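Long-range contact in globin (Chloroflexus aurantiacus, PDB 5D1V), which binds heme as a group II truncated hemoglobin and, judging from its family, probably binds and carries oxygen: residues Glu3-Gly11 with Leu52-Arg60. Numbering follows the deposited sequence.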
ATOM      1  N   GLU A   3      -9.500  24.562 -15.969  1.00 31.22           N
ATOM      2  CA  GLU A   3      -9.000  23.259 -16.405  1.00 33.83           C
ATOM      3  C   GLU A   3     -10.103  22.199 -16.399  1.00 29.94           C
ATOM      4  O   GLU A   3     -11.002  22.235 -15.552  1.00 25.41           O
ATOM      5  CB  GLU A   3      -7.853  22.785 -15.503  1.00 43.59           C
ATOM      6  CG  GLU A   3      -6.528  23.470 -15.741  1.00 53.20           C
ATOM      7  CD  GLU A   3      -5.388  22.808 -14.980  1.00 51.87           C
ATOM      8  OE1 GLU A   3      -5.509  21.615 -14.625  1.00 45.24           O
ATOM      9  OE2 GLU A   3      -4.371  23.490 -14.746  1.00 53.81           O
ATOM     10  N   PRO A   4     -10.035  21.232 -17.334  1.00 25.47           N
ATOM     11  CA  PRO A   4     -10.896  20.041 -17.227  1.00 23.43           C
ATOM     12  C   PRO A   4     -10.809  19.360 -15.857  1.00 19.13           C
ATOM     13  O   PRO A   4      -9.756  19.371 -15.213  1.00 17.84           O
ATOM     14  CB  PRO A   4     -10.356  19.127 -18.320  1.00 28.58           C
ATOM     15  CG  PRO A   4      -9.786  20.097 -19.359  1.00 30.89           C
ATOM     16  CD  PRO A   4      -9.175  21.192 -18.532  1.00 26.67           C
ATOM     17  N   THR A   5     -11.931  18.791 -15.422  1.00 20.76           N
ATOM     18  CA  THR A   5     -12.030  18.109 -14.127  1.00 15.08           C
ATOM     19  C   THR A   5     -11.303  16.768 -14.139  1.00 16.93           C
ATOM     20  O   THR A   5     -10.998  16.207 -15.206  1.00 17.30           O
ATOM     21  CB  THR A   5     -13.488  17.840 -13.746  1.00 16.22           C
ATOM     22  OG1 THR A   5     -14.081  17.041 -14.772  1.00 20.35           O
ATOM     23  CG2 THR A   5     -14.268  19.123 -13.582  1.00 15.00           C
ATOM     24  N   ILE A   6     -11.026  16.256 -12.946  1.00 17.58           N
ATOM     25  CA  ILE A   6     -10.504  14.909 -12.803  1.00 12.25           C
ATOM     26  C   ILE A   6     -11.411  13.945 -13.549  1.00 13.19           C
ATOM     27  O   ILE A   6     -10.928  13.071 -14.263  1.00 15.01           O
ATOM     28  CB  ILE A   6     -10.365  14.496 -11.305  1.00 11.39           C
ATOM     29  CG1 ILE A   6      -9.361  15.391 -10.574  1.00 17.46           C
ATOM     30  CG2 ILE A   6      -9.978  13.043 -11.200  1.00 10.80           C
ATOM     31  CD1 ILE A   6      -7.942  15.274 -11.042  1.00 22.62           C
ATOM     32  N   TYR A   7     -12.724  14.075 -13.339  1.00 13.92           N
ATOM     33  CA  TYR A   7     -13.718  13.249 -14.027  1.00 17.26           C
ATOM     34  C   TYR A   7     -13.426  13.136 -15.525  1.00 16.38           C
ATOM     35  O   TYR A   7     -13.377  12.026 -16.077  1.00 15.72           O
ATOM     36  CB  TYR A   7     -15.109  13.837 -13.795  1.00 15.28           C
ATOM     37  CG  TYR A   7     -16.242  13.125 -14.470  1.00 12.61           C
ATOM     38  CD1 TYR A   7     -16.856  12.029 -13.869  1.00 11.61           C
ATOM     39  CD2 TYR A   7     -16.728  13.564 -15.699  1.00 13.77           C
ATOM     40  CE1 TYR A   7     -17.905  11.378 -14.480  1.00 11.96           C
ATOM     41  CE2 TYR A   7     -17.789  12.920 -16.316  1.00 14.05           C
ATOM     42  CZ  TYR A   7     -18.365  11.821 -15.699  1.00 17.90           C
ATOM     43  OH  TYR A   7     -19.436  11.163 -16.256  1.00 18.72           O
ATOM     44  N   GLU A   8     -13.247  14.281 -16.181  1.00 15.90           N
ATOM     45  CA  GLU A   8     -12.946  14.319 -17.621  1.00 17.83           C
ATOM     46  C   GLU A   8     -11.607  13.666 -17.897  1.00 16.23           C
ATOM     47  O   GLU A   8     -11.469  12.886 -18.838  1.00 17.14           O
ATOM     48  CB  GLU A   8     -12.919  15.760 -18.145  1.00 32.85           C
ATOM     49  CG  GLU A   8     -14.180  16.586 -17.903  1.00 52.89           C
ATOM     50  CD  GLU A   8     -13.998  18.069 -18.278  1.00 56.70           C
ATOM     51  OE1 GLU A   8     -13.844  18.355 -19.488  1.00 56.26           O
ATOM     52  OE2 GLU A   8     -14.001  18.939 -17.368  1.00 48.80           O
ATOM     53  N   GLN A   9     -10.616  13.993 -17.070  1.00 17.22           N
ATOM     54  CA  GLN A   9      -9.242  13.540 -17.299  1.00 19.63           C
ATOM     55  C   GLN A   9      -9.116  12.029 -17.328  1.00 17.74           C
ATOM     56  O   GLN A   9      -8.302  11.481 -18.053  1.00 20.07           O
ATOM     57  CB  GLN A   9      -8.319  14.072 -16.226  1.00 22.74           C
ATOM     58  CG  GLN A   9      -7.978  15.549 -16.359  1.00 32.71           C
ATOM     59  CD  GLN A   9      -7.320  16.083 -15.105  1.00 38.28           C
ATOM     60  OE1 GLN A   9      -7.801  17.046 -14.505  1.00 36.20           O
ATOM     61  NE2 GLN A   9      -6.223  15.451 -14.690  1.00 41.75           N
ATOM     62  N   ILE A  10      -9.909  11.341 -16.521  1.00 20.06           N
ATOM     63  CA  ILE A  10      -9.727   9.902 -16.393  1.00 17.89           C
ATOM     64  C   ILE A  10     -10.709   9.130 -17.285  1.00 15.16           C
ATOM     65  O   ILE A  10     -10.703   7.906 -17.268  1.00 14.42           O
ATOM     66  CB  ILE A  10      -9.823   9.441 -14.892  1.00 17.11           C
ATOM     67  CG1 ILE A  10     -11.263   9.451 -14.357  1.00 12.64           C
ATOM     68  CG2 ILE A  10      -8.883  10.289 -13.998  1.00 12.72           C
ATOM     69  CD1 ILE A  10     -11.388   8.728 -13.018  1.00 15.56           C
ATOM     70  N   GLY A  11     -11.520   9.835 -18.080  1.00 14.53           N
ATOM     71  CA  GLY A  11     -12.405   9.174 -19.034  1.00 22.93           C
ATOM     72  C   GLY A  11     -13.871   9.099 -18.631  1.00 23.28           C
ATOM     73  O   GLY A  11     -14.683   8.400 -19.253  1.00 22.76           O
ATOM     74  N   LEU A  52     -18.696   9.385  -6.418  1.00  9.52           N
ATOM     75  CA  LEU A  52     -17.355   9.588  -6.932  1.00 10.09           C
ATOM     76  C   LEU A  52     -17.398  10.435  -8.200  1.00 11.31           C
ATOM     77  O   LEU A  52     -16.595  11.364  -8.381  1.00 10.30           O
ATOM     78  CB  LEU A  52     -16.669   8.253  -7.202  1.00 11.12           C
ATOM     79  CG  LEU A  52     -16.423   7.424  -5.935  1.00 10.79           C
ATOM     80  CD1 LEU A  52     -15.954   6.006  -6.305  1.00 11.23           C
ATOM     81  CD2 LEU A  52     -15.430   8.103  -5.002  1.00  9.99           C
ATOM     82  N   MET A  53     -18.343  10.119  -9.072  1.00  9.78           N
ATOM     83  CA  MET A  53     -18.491  10.868 -10.317  1.00 12.08           C
ATOM     84  C   MET A  53     -18.680  12.355 -10.041  1.00 12.76           C
ATOM     85  O   MET A  53     -18.053  13.216 -10.668  1.00 13.83           O
ATOM     86  CB  MET A  53     -19.684  10.334 -11.130  1.00 10.46           C
ATOM     87  CG  MET A  53     -19.428   8.954 -11.716  1.00 13.00           C
ATOM     88  SD  MET A  53     -20.917   8.204 -12.393  1.00 14.27           S
ATOM     89  CE  MET A  53     -21.417   9.447 -13.553  1.00 17.40           C
ATOM     90  N   GLN A  54     -19.548  12.653  -9.093  1.00 10.28           N
ATOM     91  CA  GLN A  54     -19.845  14.033  -8.724  1.00 11.16           C
ATOM     92  C   GLN A  54     -18.675  14.726  -8.054  1.00  9.76           C
ATOM     93  O   GLN A  54     -18.340  15.852  -8.395  1.00 11.53           O
ATOM     94  CB  GLN A  54     -21.047  14.070  -7.799  1.00 11.71           C
ATOM     95  CG  GLN A  54     -21.440  15.470  -7.342  1.00 17.09           C
ATOM     96  CD  GLN A  54     -22.689  15.435  -6.489  1.00 13.21           C
ATOM     97  OE1 GLN A  54     -23.789  15.217  -6.990  1.00 14.19           O
ATOM     98  NE2 GLN A  54     -22.512  15.616  -5.182  1.00 14.49           N
ATOM     99  N   TYR A  55     -18.053  14.044  -7.100  1.00  8.81           N
ATOM    100  CA  TYR A  55     -16.973  14.653  -6.331  1.00  9.70           C
ATOM    101  C   TYR A  55     -15.837  15.104  -7.243  1.00 12.66           C
ATOM    102  O   TYR A  55     -15.293  16.207  -7.085  1.00 11.17           O
ATOM    103  CB  TYR A  55     -16.443  13.698  -5.261  1.00  8.71           C
ATOM    104  CG  TYR A  55     -15.396  14.375  -4.388  1.00 10.85           C
ATOM    105  CD1 TYR A  55     -15.778  15.159  -3.301  1.00 12.44           C
ATOM    106  CD2 TYR A  55     -14.041  14.290  -4.691  1.00 10.76           C
ATOM    107  CE1 TYR A  55     -14.833  15.812  -2.529  1.00 13.07           C
ATOM    108  CE2 TYR A  55     -13.086  14.950  -3.912  1.00 10.81           C
ATOM    109  CZ  TYR A  55     -13.499  15.703  -2.836  1.00 14.55           C
ATOM    110  OH  TYR A  55     -12.584  16.370  -2.058  1.00 19.81           O
ATOM    111  N   PHE A  56     -15.492  14.264  -8.211  1.00 11.89           N
ATOM    112  CA  PHE A  56     -14.355  14.525  -9.075  1.00 10.75           C
ATOM    113  C   PHE A  56     -14.744  15.344 -10.324  1.00 16.05           C
ATOM    114  O   PHE A  56     -13.946  15.529 -11.231  1.00 14.08           O
ATOM    115  CB  PHE A  56     -13.700  13.188  -9.411  1.00  9.99           C
ATOM    116  CG  PHE A  56     -12.978  12.610  -8.261  1.00 10.19           C
ATOM    117  CD1 PHE A  56     -11.806  13.202  -7.790  1.00 10.19           C
ATOM    118  CD2 PHE A  56     -13.491  11.517  -7.573  1.00 11.48           C
ATOM    119  CE1 PHE A  56     -11.148  12.678  -6.677  1.00 10.44           C
ATOM    120  CE2 PHE A  56     -12.822  11.000  -6.464  1.00  8.75           C
ATOM    121  CZ  PHE A  56     -11.643  11.606  -6.016  1.00  5.95           C
ATOM    122  N   GLY A  57     -15.959  15.881 -10.326  1.00 13.33           N
ATOM    123  CA  GLY A  57     -16.302  16.957 -11.247  1.00 19.55           C
ATOM    124  C   GLY A  57     -17.278  16.616 -12.346  1.00 14.88           C
ATOM    125  O   GLY A  57     -17.476  17.423 -13.248  1.00 13.62           O
ATOM    126  N   GLY A  58     -17.854  15.417 -12.296  1.00 13.55           N
ATOM    127  CA  GLY A  58     -18.864  15.011 -13.255  1.00 14.93           C
ATOM    128  C   GLY A  58     -20.296  15.398 -12.934  1.00 16.41           C
ATOM    129  O   GLY A  58     -20.550  16.416 -12.255  1.00 12.45           O
ATOM    130  N   PRO A  59     -21.257  14.587 -13.421  1.00 14.82           N
ATOM    131  CA  PRO A  59     -22.671  14.894 -13.193  1.00 14.92           C
ATOM    132  C   PRO A  59     -23.039  15.000 -11.718  1.00 14.79           C
ATOM    133  O   PRO A  59     -22.424  14.324 -10.881  1.00 16.05           O
ATOM    134  CB  PRO A  59     -23.402  13.709 -13.826  1.00 17.67           C
ATOM    135  CG  PRO A  59     -22.461  13.144 -14.837  1.00 17.67           C
ATOM    136  CD  PRO A  59     -21.086  13.369 -14.242  1.00 16.83           C
ATOM    137  N   ARG A  60     -24.059  15.814 -11.433  1.00 15.50           N
ATOM    138  CA  ARG A  60     -24.562  16.023 -10.074  1.00 17.31           C
ATOM    139  C   ARG A  60     -25.700  15.077  -9.756  1.00 18.14           C
ATOM    140  O   ARG A  60     -26.572  15.388  -8.938  1.00 14.84           O
ATOM    141  CB  ARG A  60     -25.076  17.439  -9.884  1.00 26.06           C
ATOM    142  CG  ARG A  60     -24.190  18.536 -10.406  1.00 31.54           C
ATOM    143  CD  ARG A  60     -23.030  18.780  -9.521  1.00 30.60           C
ATOM    144  NE  ARG A  60     -23.425  18.985  -8.134  1.00 37.99           N
ATOM    145  CZ  ARG A  60     -22.560  19.122  -7.136  1.00 30.65           C
ATOM    146  NH1 ARG A  60     -21.256  19.108  -7.380  1.00 26.47           N
ATOM    147  NH2 ARG A  60     -23.002  19.273  -5.901  1.00 23.83           N
TER
HETATM  148  O   HOH W   1     -16.650  17.746 -15.904  1.00 29.63           O
HETATM  149  O   HOH W   2     -11.740  18.045 -10.759  1.00 19.95           O
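Tyr7 sets one face of its ring over Gly58 CA, which stands 3.5 Å from the ring centroid and nearly above it, a CH-pi contact 14° off the ring normal. Its CG lies anti to the backbone N (chi1 178°), which carries the ring out of helix 6-9 and across the turn at 57-59. With no side chain, Gly58 lets its CA come right up to the ring face. Farther out, the phenol end crosses Pro59 at about a right angle, with Tyr7 OH 3.4 Å from Pro59 CD. Met53, bent at chi3, brings its CE to 3.8 Å from the same OH; its flexible, unbranched chain lets CB, CG and CE all lie near Tyr7 CE1.

The turn is the Schellman motif that ends helix 42-55. Gly57 is its C-prime residue, with a positive phi that suits a residue lacking a CB, and Gly58 N reaches back 2.7 Å to Met53 O. At this helix end Phe56 O faces the first turn of helix 6-9, where Tyr7 N donates to it at 2.8 Å, fairly straight (160° at the hydrogen) but from above the carbonyl plane. That first turn is itself closed by a capping box, with Thr5 OG1 accepting from Glu8 N and Glu8 OE2 accepting from Thr5 N. Thr5 also points toward Gly57, its CG2 3.6 Å from Gly57 O; one water joins Thr5 OG1 to the same carbonyl oxygen.

Beside the Phe56 carbonyl, the branched Ile6 sets CG2 3.9 Å from Phe56 CD1, the two side chains meeting at a slant. The buried Phe56 side chain also touches Met109 of helix 105-119, an apolar setting that suits a phenylalanine, and the bound heme lies about 7 Å from the Phe56 side chain.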